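Local atomic coordinates of aspartate aminotransferase (Rhodobacter sphaeroides, PDB entry 3NRA), a protein that probably catalyses the pyridoxal-phosphate-dependent exchange of an amino group between L-aspartate and 2-oxoglutarate, yielding oxaloacetate and L-glutamate. Residues L117-T122 / V182-N187; P109-A114 / I216-Y221; V129-P134 / K141-F146; Q203-A208 / T232-E237. All coordinates share one frame; numbering follows the deposited sequence. Where two conformers were deposited one is given.

Contact 1: residues L117-T122 / V182-N187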
loop_
_atom_site.group_PDB
_atom_site.type_symbol
_atom_site.label_atom_id
_atom_site.label_comp_id
_atom_site.label_asym_id
_atom_site.label_seq_id
_atom_site.Cartn_x
_atom_site.Cartn_y
_atom_site.Cartn_z
ATOM N N LEU B 117 2.812 -0.294 -8.610
ATOM C CA LEU B 117 3.062 1.066 -9.113
ATOM C C LEU B 117 3.734 1.016 -10.485
ATOM O O LEU B 117 3.380 1.775 -11.377
ATOM C CB LEU B 117 3.953 1.837 -8.116
ATOM C CG LEU B 117 3.315 2.163 -6.747
ATOM C CD1 LEU B 117 4.325 2.791 -5.834
ATOM C CD2 LEU B 117 2.093 3.091 -6.930
ATOM N N ALA B 118 4.701 0.107 -10.632
ATOM C CA ALA B 118 5.458 -0.030 -11.860
ATOM C C ALA B 118 4.537 -0.413 -13.038
ATOM O O ALA B 118 4.644 0.156 -14.139
ATOM C CB ALA B 118 6.552 -1.061 -11.680
ATOM N N VAL B 119 3.609 -1.342 -12.800
ATOM C CA VAL B 119 2.655 -1.712 -13.848
ATOM C C VAL B 119 1.670 -0.542 -14.096
ATOM O O VAL B 119 1.355 -0.215 -15.256
ATOM C CB VAL B 119 1.902 -2.986 -13.491
ATOM C CG1 VAL B 119 0.855 -3.320 -14.572
ATOM C CG2 VAL B 119 2.903 -4.175 -13.281
ATOM N N ALA B 120 1.218 0.107 -13.015
ATOM C CA ALA B 120 0.287 1.263 -13.137
ATOM C C ALA B 120 0.896 2.393 -13.949
ATOM O O ALA B 120 0.203 3.034 -14.738
ATOM C CB ALA B 120 -0.118 1.778 -11.771
ATOM N N ALA B 121 2.199 2.625 -13.749
ATOM C CA ALA B 121 2.939 3.697 -14.456
ATOM C C ALA B 121 3.319 3.357 -15.918
ATOM O O ALA B 121 3.793 4.235 -16.651
ATOM C CB ALA B 121 4.160 4.050 -13.675
ATOM N N THR B 122 3.128 2.100 -16.343
ATOM C CA THR B 122 3.598 1.663 -17.642
ATOM C C THR B 122 2.525 1.022 -18.552
ATOM O O THR B 122 2.719 0.966 -19.754
ATOM C CB THR B 122 4.801 0.700 -17.508
ATOM O OG1 THR B 122 4.412 -0.467 -16.761
ATOM C CG2 THR B 122 5.969 1.386 -16.811
ATOM N N VAL B 182 5.803 -3.227 -23.100
ATOM C CA VAL B 182 6.261 -3.576 -21.773
ATOM C C VAL B 182 6.527 -5.091 -21.646
ATOM O O VAL B 182 5.761 -5.914 -22.181
ATOM C CB VAL B 182 5.241 -3.157 -20.711
ATOM C CG1 VAL B 182 5.759 -3.500 -19.268
ATOM C CG2 VAL B 182 4.909 -1.674 -20.847
ATOM N N PHE B 183 7.597 -5.447 -20.908
ATOM C CA PHE B 183 7.887 -6.824 -20.500
ATOM C C PHE B 183 8.198 -6.851 -18.994
ATOM O O PHE B 183 9.038 -6.113 -18.534
ATOM C CB PHE B 183 9.094 -7.331 -21.293
ATOM C CG PHE B 183 9.597 -8.709 -20.866
ATOM C CD1 PHE B 183 8.725 -9.787 -20.749
ATOM C CD2 PHE B 183 10.962 -8.940 -20.696
ATOM C CE1 PHE B 183 9.188 -11.040 -20.426
ATOM C CE2 PHE B 183 11.423 -10.201 -20.322
ATOM C CZ PHE B 183 10.524 -11.250 -20.197
ATOM N N LEU B 184 7.490 -7.718 -18.253
ATOM C CA LEU B 184 7.608 -7.859 -16.803
ATOM C C LEU B 184 8.005 -9.290 -16.534
ATOM O O LEU B 184 7.380 -10.214 -17.094
ATOM C CB LEU B 184 6.260 -7.570 -16.141
ATOM C CG LEU B 184 6.072 -8.028 -14.699
ATOM C CD1 LEU B 184 7.075 -7.327 -13.723
ATOM C CD2 LEU B 184 4.618 -7.836 -14.270
ATOM N N PHE B 185 9.057 -9.487 -15.728
ATOM C CA PHE B 185 9.508 -10.822 -15.345
ATOM C C PHE B 185 10.227 -10.834 -14.006
ATOM O O PHE B 185 10.825 -9.811 -13.594
ATOM C CB PHE B 185 10.394 -11.445 -16.457
ATOM C CG PHE B 185 11.808 -10.925 -16.503
ATOM C CD1 PHE B 185 12.074 -9.634 -16.902
ATOM C CD2 PHE B 185 12.884 -11.775 -16.234
ATOM C CE1 PHE B 185 13.394 -9.154 -16.978
ATOM C CE2 PHE B 185 14.199 -11.311 -16.294
ATOM C CZ PHE B 185 14.454 -9.994 -16.669
ATOM N N SER B 186 10.146 -11.980 -13.308
ATOM C CA SER B 186 10.929 -12.201 -12.107
ATOM C C SER B 186 12.208 -12.999 -12.415
ATOM O O SER B 186 12.201 -13.919 -13.232
ATOM C CB SER B 186 10.095 -12.913 -11.004
ATOM O OG SER B 186 9.782 -14.228 -11.380
ATOM N N ASN B 187 13.293 -12.595 -11.760
ATOM C CA ASN B 187 14.603 -13.210 -11.875
ATOM C C ASN B 187 15.307 -13.108 -10.513
ATOM O O ASN B 187 15.681 -12.028 -10.125
ATOM C CB ASN B 187 15.448 -12.490 -12.920
ATOM C CG ASN B 187 16.755 -13.182 -13.171
ATOM O OD1 ASN B 187 16.888 -14.371 -12.904
ATOM N ND2 ASN B 187 17.735 -12.447 -13.667
#
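Helix 110-120 and the turn that follows it rest on strand 182-186 of the large central sheet, with Val119 against Leu184 and Thr122 against Val182. The two pairs differ in closeness. Val119 CG2 meets Leu184 CD2 at 4.2 Å, a light methyl-methyl touch between side chains that run roughly perpendicular. Val182 comes nearer: its CG2 lies 3.6 Å from the backbone Thr122 O, while its CG1 faces the threonine hydroxyl. The sheet is the seven-stranded, mostly parallel core of a fold type I aminotransferase, in which strand 182-186 sits between strands 128-133 and 214-218. Beside the strand, Thr122 turns its hydroxyl back to the helix: chi1 of 61° sets OG1 between the backbone N and the carbonyl carbon, where it donates a 2.7 Å hydrogen bond to Ala118 O, bent to 138° at the oxygen and tilted 23° from the carbonyl plane. With an alanine here the hydroxyl is gone, and Ala118 O would probably be left without its mate and a gap opened beside Val182 CG1. Thr122 also touches Ile216 of the next strand, and Phe146 packs on Val119 and Ala120.

Contact 2: residues P109-A114 / I216-Y221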
loop_
_atom_site.group_PDB
_atom_site.type_symbol
_atom_site.label_atom_id
_atom_site.label_comp_id
_atom_site.label_asym_id
_atom_site.label_seq_id
_atom_site.Cartn_x
_atom_site.Cartn_y
_atom_site.Cartn_z
ATOM N N PRO B 109 5.627 0.092 -0.268
ATOM C CA PRO B 109 5.082 -0.926 0.643
ATOM C C PRO B 109 5.287 -2.350 0.092
ATOM O O PRO B 109 4.414 -2.897 -0.613
ATOM C CB PRO B 109 3.608 -0.559 0.759
ATOM C CG PRO B 109 3.313 0.298 -0.476
ATOM C CD PRO B 109 4.573 0.978 -0.823
ATOM N N GLY B 110 6.453 -2.926 0.409
ATOM C CA GLY B 110 6.848 -4.213 -0.128
ATOM C C GLY B 110 7.307 -4.054 -1.562
ATOM O O GLY B 110 7.146 -2.971 -2.181
ATOM N N THR B 111 7.935 -5.092 -2.075
ATOM C CA THR B 111 8.199 -5.188 -3.490
ATOM C C THR B 111 6.875 -5.341 -4.253
ATOM O O THR B 111 6.773 -4.910 -5.426
ATOM C CB THR B 111 9.173 -6.351 -3.806
ATOM O OG1 THR B 111 10.419 -6.069 -3.210
ATOM C CG2 THR B 111 9.398 -6.509 -5.280
ATOM N N GLN B 112 5.847 -5.919 -3.601
ATOM C CA GLN B 112 4.487 -5.902 -4.198
ATOM C C GLN B 112 4.047 -4.464 -4.470
ATOM O O GLN B 112 3.504 -4.175 -5.533
ATOM C CB GLN B 112 3.450 -6.598 -3.288
ATOM C CG GLN B 112 2.066 -6.800 -3.943
ATOM C CD GLN B 112 2.143 -7.660 -5.219
ATOM O OE1 GLN B 112 2.773 -8.719 -5.221
ATOM N NE2 GLN B 112 1.487 -7.204 -6.292
ATOM N N GLY B 113 4.277 -3.577 -3.489
ATOM C CA GLY B 113 3.994 -2.145 -3.648
ATOM C C GLY B 113 4.657 -1.553 -4.885
ATOM O O GLY B 113 4.005 -0.862 -5.668
ATOM N N ALA B 114 5.935 -1.872 -5.070
ATOM C CA ALA B 114 6.675 -1.436 -6.217
ATOM C C ALA B 114 6.124 -2.004 -7.532
ATOM O O ALA B 114 6.032 -1.268 -8.548
ATOM C CB ALA B 114 8.153 -1.788 -6.058
ATOM N N ILE B 216 10.346 -4.271 -16.672
ATOM C CA ILE B 216 10.291 -4.294 -15.202
ATOM C C ILE B 216 10.917 -5.604 -14.769
ATOM O O ILE B 216 10.374 -6.660 -15.049
ATOM C CB ILE B 216 8.824 -4.242 -14.700
ATOM C CG1 ILE B 216 8.088 -3.006 -15.271
ATOM C CG2 ILE B 216 8.755 -4.282 -13.149
ATOM C CD1 ILE B 216 6.527 -3.132 -15.229
ATOM N N ALA B 217 12.104 -5.549 -14.182
ATOM C CA ALA B 217 12.808 -6.754 -13.736
ATOM C C ALA B 217 12.615 -6.931 -12.225
ATOM O O ALA B 217 13.067 -6.104 -11.432
ATOM C CB ALA B 217 14.275 -6.662 -14.071
ATOM N N ASP B 218 11.874 -7.979 -11.847
ATOM C CA ASP B 218 11.547 -8.245 -10.446
ATOM C C ASP B 218 12.624 -9.203 -9.861
ATOM O O ASP B 218 12.563 -10.434 -10.029
ATOM C CB ASP B 218 10.123 -8.834 -10.347
ATOM C CG ASP B 218 9.642 -9.004 -8.907
ATOM O OD1 ASP B 218 10.471 -8.965 -7.991
ATOM O OD2 ASP B 218 8.420 -9.203 -8.708
ATOM N N GLN B 219 13.584 -8.609 -9.158
ATOM C CA GLN B 219 14.747 -9.307 -8.647
ATOM C C GLN B 219 14.652 -9.507 -7.162
ATOM O O GLN B 219 15.685 -9.575 -6.453
ATOM C CB GLN B 219 16.009 -8.529 -9.017
ATOM C CG GLN B 219 16.091 -8.137 -10.531
ATOM C CD GLN B 219 17.493 -7.652 -10.947
ATOM O OE1 GLN B 219 17.820 -7.601 -12.140
ATOM N NE2 GLN B 219 18.336 -7.321 -9.951
ATOM N N LEU B 220 13.420 -9.684 -6.689
ATOM C CA LEU B 220 13.110 -9.792 -5.256
ATOM C C LEU B 220 14.028 -10.738 -4.515
ATOM O O LEU B 220 14.495 -10.414 -3.402
ATOM C CB LEU B 220 11.675 -10.266 -5.072
ATOM C CG LEU B 220 11.111 -10.396 -3.639
ATOM C CD1 LEU B 220 11.486 -11.774 -3.006
ATOM C CD2 LEU B 220 11.514 -9.210 -2.731
ATOM N N TYR B 221 14.248 -11.930 -5.079
ATOM C CA TYR B 221 14.989 -12.966 -4.351
ATOM C C TYR B 221 16.454 -13.127 -4.858
ATOM O O TYR B 221 17.135 -14.104 -4.520
ATOM C CB TYR B 221 14.214 -14.312 -4.404
ATOM C CG TYR B 221 13.880 -14.932 -3.057
ATOM C CD1 TYR B 221 14.767 -14.885 -1.994
ATOM C CD2 TYR B 221 12.678 -15.625 -2.865
ATOM C CE1 TYR B 221 14.483 -15.529 -0.788
ATOM C CE2 TYR B 221 12.372 -16.213 -1.640
ATOM C CZ TYR B 221 13.279 -16.175 -0.621
ATOM O OH TYR B 221 12.976 -16.788 0.608
#
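The carboxylate of Asp218 meets the methyl of Thr111 from one side of its plane: CG2 stands well off that plane, 3.8 Å from OD1. The same OD1 takes a weak 3.3 Å hydrogen bond from Leu220 N, which is tilted slightly to the side of the plane away from the methyl and may help to settle how the carboxylate is turned. OD2, the other oxygen, bonds to the pyridine N1 of the pyridoxal phosphate carried by Lys253. This is the cofactor pocket of a fold type I aminotransferase, in which an aspartate at the end of a core strand pairs with the ring nitrogen and the first turn of a helix receives the phosphate. Thr111 N and Gln112 N each donate to that phosphate, at OP2 and OP3. Thr111 thus links the two ends of the cofactor site, its backbone N on the phosphate and its side chain against the strand end. Its torsion sorts the branches: with chi1 at -64°, CG2 lies anti to the backbone N and is sent to Asp218, while OG1 faces Leu220. Gly110 enters the turn with a positive phi of 77°, a backbone shape that suits glycine. Ile248 of strand 245-249 touches both Thr111 and Asp218, and Gln112 NE2 bonds to Ile281 O of the second subunit, so the pocket borders the dimer interface. Leu220 completes the contact by placing CD2 3.4 Å from Thr111 OG1 and 3.8 Å from Thr111 CB.

Contact 3: residues V129-P134 / K141-F146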
loop_
_atom_site.group_PDB
_atom_site.type_symbol
_atom_site.label_atom_id
_atom_site.label_comp_id
_atom_site.label_asym_id
_atom_site.label_seq_id
_atom_site.Cartn_x
_atom_site.Cartn_y
_atom_site.Cartn_z
ATOM N N VAL B 129 1.278 -6.413 -23.139
ATOM C CA VAL B 129 2.321 -6.617 -22.154
ATOM C C VAL B 129 2.796 -8.045 -22.222
ATOM O O VAL B 129 1.979 -8.950 -22.135
ATOM C CB VAL B 129 1.798 -6.336 -20.719
ATOM C CG1 VAL B 129 2.947 -6.428 -19.713
ATOM C CG2 VAL B 129 1.098 -4.964 -20.656
ATOM N N ALA B 130 4.108 -8.246 -22.425
ATOM C CA ALA B 130 4.723 -9.586 -22.419
ATOM C C ALA B 130 4.871 -10.074 -20.981
ATOM O O ALA B 130 5.471 -9.383 -20.143
ATOM C CB ALA B 130 6.096 -9.564 -23.111
ATOM N N ILE B 131 4.306 -11.243 -20.700
ATOM C CA ILE B 131 4.334 -11.849 -19.350
ATOM C C ILE B 131 4.803 -13.278 -19.518
ATOM O O ILE B 131 4.362 -13.975 -20.448
ATOM C CB ILE B 131 2.925 -11.837 -18.699
ATOM C CG1 ILE B 131 2.455 -10.382 -18.450
ATOM C CG2 ILE B 131 2.869 -12.697 -17.392
ATOM C CD1 ILE B 131 3.289 -9.632 -17.477
ATOM N N VAL B 132 5.729 -13.697 -18.660
ATOM C CA VAL B 132 6.258 -15.055 -18.689
ATOM C C VAL B 132 5.264 -16.036 -18.032
ATOM O O VAL B 132 4.571 -15.682 -17.090
ATOM C CB VAL B 132 7.615 -15.129 -17.940
ATOM C CG1 VAL B 132 8.195 -16.589 -17.964
ATOM C CG2 VAL B 132 8.626 -14.122 -18.550
ATOM N N GLN B 133 5.195 -17.248 -18.569
ATOM C CA GLN B 133 4.426 -18.347 -17.995
ATOM C C GLN B 133 5.355 -19.560 -17.808
ATOM O O GLN B 133 5.969 -20.010 -18.760
ATOM C CB GLN B 133 3.269 -18.723 -18.938
ATOM C CG GLN B 133 2.270 -17.612 -19.156
ATOM C CD GLN B 133 1.057 -18.067 -19.909
ATOM O OE1 GLN B 133 1.164 -18.787 -20.884
ATOM N NE2 GLN B 133 -0.113 -17.634 -19.465
ATOM N N PRO B 134 5.513 -20.052 -16.576
ATOM C CA PRO B 134 4.998 -19.577 -15.311
ATOM C C PRO B 134 5.748 -18.370 -14.777
ATOM O O PRO B 134 6.961 -18.209 -15.043
ATOM C CB PRO B 134 5.208 -20.770 -14.407
ATOM C CG PRO B 134 6.430 -21.406 -14.962
ATOM C CD PRO B 134 6.241 -21.322 -16.403
ATOM N N LYS B 141 -2.533 -10.689 -13.245
ATOM C CA LYS B 141 -3.665 -9.989 -12.630
ATOM C C LYS B 141 -3.487 -8.474 -12.708
ATOM O O LYS B 141 -4.455 -7.741 -12.838
ATOM C CB LYS B 141 -3.844 -10.414 -11.155
ATOM C CG LYS B 141 -4.317 -11.822 -10.958
ATOM C CD LYS B 141 -4.472 -12.145 -9.472
ATOM C CE LYS B 141 -5.119 -13.527 -9.255
ATOM N N LEU B 142 -2.245 -8.014 -12.567
ATOM C CA LEU B 142 -1.943 -6.608 -12.702
ATOM C C LEU B 142 -2.183 -6.091 -14.112
ATOM O O LEU B 142 -2.857 -5.054 -14.294
ATOM C CB LEU B 142 -0.515 -6.336 -12.292
ATOM C CG LEU B 142 -0.316 -6.275 -10.785
ATOM C CD1 LEU B 142 1.148 -6.300 -10.480
ATOM C CD2 LEU B 142 -0.981 -5.017 -10.208
ATOM N N VAL B 143 -1.668 -6.811 -15.109
ATOM C CA VAL B 143 -1.883 -6.438 -16.514
ATOM C C VAL B 143 -3.367 -6.344 -16.822
ATOM O O VAL B 143 -3.828 -5.369 -17.393
ATOM C CB VAL B 143 -1.183 -7.431 -17.503
ATOM C CG1 VAL B 143 -1.608 -7.154 -18.888
ATOM C CG2 VAL B 143 0.394 -7.299 -17.378
ATOM N N GLU B 144 -4.121 -7.312 -16.358
ATOM C CA GLU B 144 -5.517 -7.373 -16.700
ATOM C C GLU B 144 -6.382 -6.356 -15.899
ATOM O O GLU B 144 -7.326 -5.788 -16.454
ATOM C CB GLU B 144 -6.025 -8.837 -16.632
ATOM C CG GLU B 144 -5.580 -9.618 -17.957
ATOM C CD GLU B 144 -5.778 -11.141 -17.934
ATOM O OE1 GLU B 144 -6.159 -11.699 -16.881
ATOM O OE2 GLU B 144 -5.535 -11.773 -19.011
ATOM N N PHE B 145 -5.962 -6.022 -14.679
ATOM C CA PHE B 145 -6.609 -4.975 -13.908
ATOM C C PHE B 145 -6.487 -3.600 -14.562
ATOM O O PHE B 145 -7.429 -2.809 -14.537
ATOM C CB PHE B 145 -6.016 -4.887 -12.519
ATOM C CG PHE B 145 -6.709 -3.880 -11.639
ATOM C CD1 PHE B 145 -8.020 -4.071 -11.257
ATOM C CD2 PHE B 145 -6.063 -2.730 -11.225
ATOM C CE1 PHE B 145 -8.660 -3.142 -10.429
ATOM C CE2 PHE B 145 -6.723 -1.793 -10.418
ATOM C CZ PHE B 145 -8.010 -2.007 -10.035
ATOM N N PHE B 146 -5.336 -3.323 -15.163
ATOM C CA PHE B 146 -5.170 -2.102 -15.907
ATOM C C PHE B 146 -5.656 -2.222 -17.396
ATOM O O PHE B 146 -5.373 -1.355 -18.222
ATOM C CB PHE B 146 -3.731 -1.602 -15.764
ATOM C CG PHE B 146 -3.421 -1.060 -14.374
ATOM C CD1 PHE B 146 -3.950 0.168 -13.955
ATOM C CD2 PHE B 146 -2.677 -1.780 -13.487
ATOM C CE1 PHE B 146 -3.710 0.644 -12.667
ATOM C CE2 PHE B 146 -2.438 -1.306 -12.200
ATOM C CZ PHE B 146 -2.958 -0.093 -11.800
#
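Val143 pushes its two methyls from the helix into the sheet side, where Val129 and Ile131 receive them. The tight part centres on Val143 CG2, which lies 3.6 Å from Val129 CG1 and 3.7 Å from Ile131 CD1, both partners reaching for it tip to tip. Its other branch, CG1, is looser, 3.9 Å from Val129 CG2. Being two residues apart on the strand, Val129 and Ile131 turn the same way; with CG1 anti to the carbonyl carbon (chi1 -65°) and a bend at chi2 (-64°), the isoleucine brings CD1 to the valine. These residues belong to the beta-alpha-beta unit of strand 128-133, helix 137-145 and strand 149-154, in which the helix lies over the sheet between two neighbouring parallel strands; Ile131 also touches Met150 of the second strand. Were Val143 cut back to an alanine, Val129 CG1 and Ile131 CD1 would probably be left without their common partner and a gap would open between helix and sheet. The solvent side of the helix is the one with Lys141 and Glu144, both partly exposed; Glu144 makes a long, weak ion pair with Arg140. Other helix residues meet protein instead, Leu142 and Phe145 packing on Ile281 and Leu278 of the second subunit. Beyond the helix end, the Phe146 ring carries Phe145 CD2 over the centre of one face, 4.0 Å above the plane.

Contact 4: residues Q203-A208 / T232-E237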
loop_
_atom_site.group_PDB
_atom_site.type_symbol
_atom_site.label_atom_id
_atom_site.label_comp_id
_atom_site.label_asym_id
_atom_site.label_seq_id
_atom_site.Cartn_x
_atom_site.Cartn_y
_atom_site.Cartn_z
ATOM N N GLN B 203 19.969 -10.944 -24.496
ATOM C CA GLN B 203 18.985 -10.940 -25.569
ATOM C C GLN B 203 17.722 -10.207 -25.157
ATOM O O GLN B 203 17.125 -9.532 -25.974
ATOM C CB GLN B 203 18.661 -12.373 -26.053
ATOM C CG GLN B 203 17.728 -12.449 -27.344
ATOM C CD GLN B 203 18.388 -11.903 -28.622
ATOM O OE1 GLN B 203 19.487 -11.344 -28.587
ATOM N NE2 GLN B 203 17.713 -12.083 -29.756
ATOM N N ILE B 204 17.338 -10.318 -23.881
ATOM C CA ILE B 204 16.196 -9.554 -23.377
ATOM C C ILE B 204 16.511 -8.076 -23.482
ATOM O O ILE B 204 15.690 -7.304 -23.940
ATOM C CB ILE B 204 15.833 -9.903 -21.898
ATOM C CG1 ILE B 204 15.073 -11.251 -21.822
ATOM C CG2 ILE B 204 14.967 -8.782 -21.274
ATOM C CD1 ILE B 204 15.005 -11.843 -20.426
ATOM N N ALA B 205 17.712 -7.687 -23.064
ATOM C CA ALA B 205 18.132 -6.310 -23.167
ATOM C C ALA B 205 18.123 -5.824 -24.619
ATOM O O ALA B 205 17.634 -4.727 -24.897
ATOM C CB ALA B 205 19.545 -6.122 -22.545
ATOM N N ALA B 206 18.681 -6.627 -25.529
ATOM C CA ALA B 206 18.771 -6.255 -26.955
ATOM C C ALA B 206 17.390 -6.155 -27.599
ATOM O O ALA B 206 17.117 -5.221 -28.362
ATOM C CB ALA B 206 19.680 -7.268 -27.740
ATOM N N LEU B 207 16.505 -7.093 -27.278
ATOM C CA LEU B 207 15.145 -7.072 -27.863
ATOM C C LEU B 207 14.361 -5.849 -27.375
ATOM O O LEU B 207 13.754 -5.142 -28.175
ATOM C CB LEU B 207 14.383 -8.357 -27.555
ATOM C CG LEU B 207 14.837 -9.614 -28.310
ATOM C CD1 LEU B 207 14.198 -10.846 -27.671
ATOM C CD2 LEU B 207 14.537 -9.535 -29.823
ATOM N N ALA B 208 14.455 -5.558 -26.076
ATOM C CA ALA B 208 13.783 -4.379 -25.505
ATOM C C ALA B 208 14.262 -3.071 -26.143
ATOM O O ALA B 208 13.438 -2.199 -26.483
ATOM C CB ALA B 208 13.953 -4.330 -23.980
ATOM N N THR B 232 22.819 -12.326 -13.612
ATOM C CA THR B 232 23.072 -11.197 -14.491
ATOM C C THR B 232 21.937 -10.161 -14.351
ATOM O O THR B 232 20.742 -10.495 -14.483
ATOM C CB THR B 232 23.166 -11.667 -15.939
ATOM O OG1 THR B 232 24.002 -12.816 -15.997
ATOM C CG2 THR B 232 23.735 -10.581 -16.842
ATOM N N HIS B 233 22.322 -8.906 -14.108
ATOM C CA HIS B 233 21.376 -7.825 -13.895
ATOM C C HIS B 233 21.074 -7.125 -15.202
ATOM O O HIS B 233 21.932 -6.447 -15.760
ATOM C CB HIS B 233 21.952 -6.824 -12.900
ATOM C CG HIS B 233 22.204 -7.397 -11.551
ATOM N ND1 HIS B 233 21.271 -7.340 -10.538
ATOM C CD2 HIS B 233 23.299 -8.001 -11.026
ATOM C CE1 HIS B 233 21.760 -7.927 -9.457
ATOM N NE2 HIS B 233 22.995 -8.329 -9.721
ATOM N N LEU B 234 19.828 -7.252 -15.661
ATOM C CA LEU B 234 19.372 -6.603 -16.916
ATOM C C LEU B 234 19.762 -5.138 -16.988
ATOM O O LEU B 234 20.184 -4.668 -18.023
ATOM C CB LEU B 234 17.844 -6.725 -17.067
ATOM C CG LEU B 234 17.283 -6.247 -18.418
ATOM C CD1 LEU B 234 17.849 -7.093 -19.536
ATOM C CD2 LEU B 234 15.745 -6.289 -18.432
ATOM N N ARG B 235 19.629 -4.425 -15.865
ATOM C CA ARG B 235 19.859 -2.954 -15.829
ATOM C C ARG B 235 21.294 -2.519 -16.078
ATOM O O ARG B 235 21.531 -1.349 -16.324
ATOM C CB ARG B 235 19.387 -2.363 -14.475
ATOM C CG ARG B 235 20.326 -2.614 -13.290
ATOM C CD ARG B 235 19.664 -2.139 -11.973
ATOM N NE ARG B 235 19.340 -0.722 -12.071
ATOM C CZ ARG B 235 20.163 0.281 -11.790
ATOM N NH1 ARG B 235 21.362 0.069 -11.225
ATOM N NH2 ARG B 235 19.765 1.536 -12.045
ATOM N N ALA B 236 22.238 -3.451 -15.936
ATOM C CA ALA B 236 23.640 -3.221 -16.235
ATOM C C ALA B 236 24.040 -3.622 -17.661
ATOM O O ALA B 236 25.171 -3.368 -18.063
ATOM C CB ALA B 236 24.536 -3.963 -15.202
ATOM N N GLU B 237 23.133 -4.223 -18.436
ATOM C CA GLU B 237 23.464 -4.599 -19.868
ATOM C C GLU B 237 23.786 -3.389 -20.753
ATOM O O GLU B 237 23.052 -2.427 -20.780
ATOM C CB GLU B 237 22.317 -5.389 -20.502
ATOM C CG GLU B 237 22.169 -6.772 -19.988
ATOM C CD GLU B 237 23.341 -7.677 -20.332
ATOM O OE1 GLU B 237 23.907 -7.562 -21.456
ATOM O OE2 GLU B 237 23.716 -8.487 -19.465
#
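Leu234 and Ile204 cross at about a right angle, the leucine straddling the isoleucine branch with both of its methyls. Ile204 CG2 lies 3.8 Å from Leu234 CD1 and 3.9 Å from CD2 of the same leucine, so it sits in the fork between them. With CG anti to its own backbone N (chi1 -172°), Leu234 extends from its short 3-10 turn toward helix 198-211, and CD1 goes on to reach Ala205, 3.6 Å from Ala205 CB and equally near the backbone N. Two conformers of Leu234 were modelled, so these methyl positions hold for one of them. Glu237 comes alongside by its aliphatic part: CB is 3.5 Å from Ala205 CB and CG 3.7 Å from that same methyl, while the bend at chi2 (-66°) holds the carboxylate farther off; the residue is partly exposed. The alanine methyl thus touches the leucine tip and the glutamate stem at once, the two lying side by side, and its small size is consistent with the close approach of the backbones, 6.4 Å from Ala205 CA to Leu234 CA. The contact fastens the loop between strands 214-218 and 245-249 to the helix that precedes the first of them. Val215 of strand 214-218 also backs Leu234. The loop has polar anchors of its own, Arg235 bonding to Pro98 O and Thr95 OG1, and His233 to Gln219. No hydrogen bond joins the segments; apart from Leu234 CD1 on Ala205 N the contact is apolar and probably depends on fit rather than polar pairing.

In the fold
All four contacts join elements around the seven-stranded sheet that carries the cofactor site. Contacts 1 and 2 share helix 110-120, which runs across neighbouring strands 182-186 and 214-218, with about 9 Å between their centres. Contact 3 lies about 9 Å from contact 1, centre to centre, its strand 128-133 pairing with strand 182-186 on the other edge. Contact 4 is the outlier, its centre about 15 Å from that of contact 1 and about 20 Å from that of contact 3. Along the chain, contact 3 nests inside contact 1 and contact 1 inside contact 2, while contacts 2 and 4 interleave. Contacts 1, 2 and 3 also meet the second subunit, so sheet core, cofactor pocket and dimer interface adjoin.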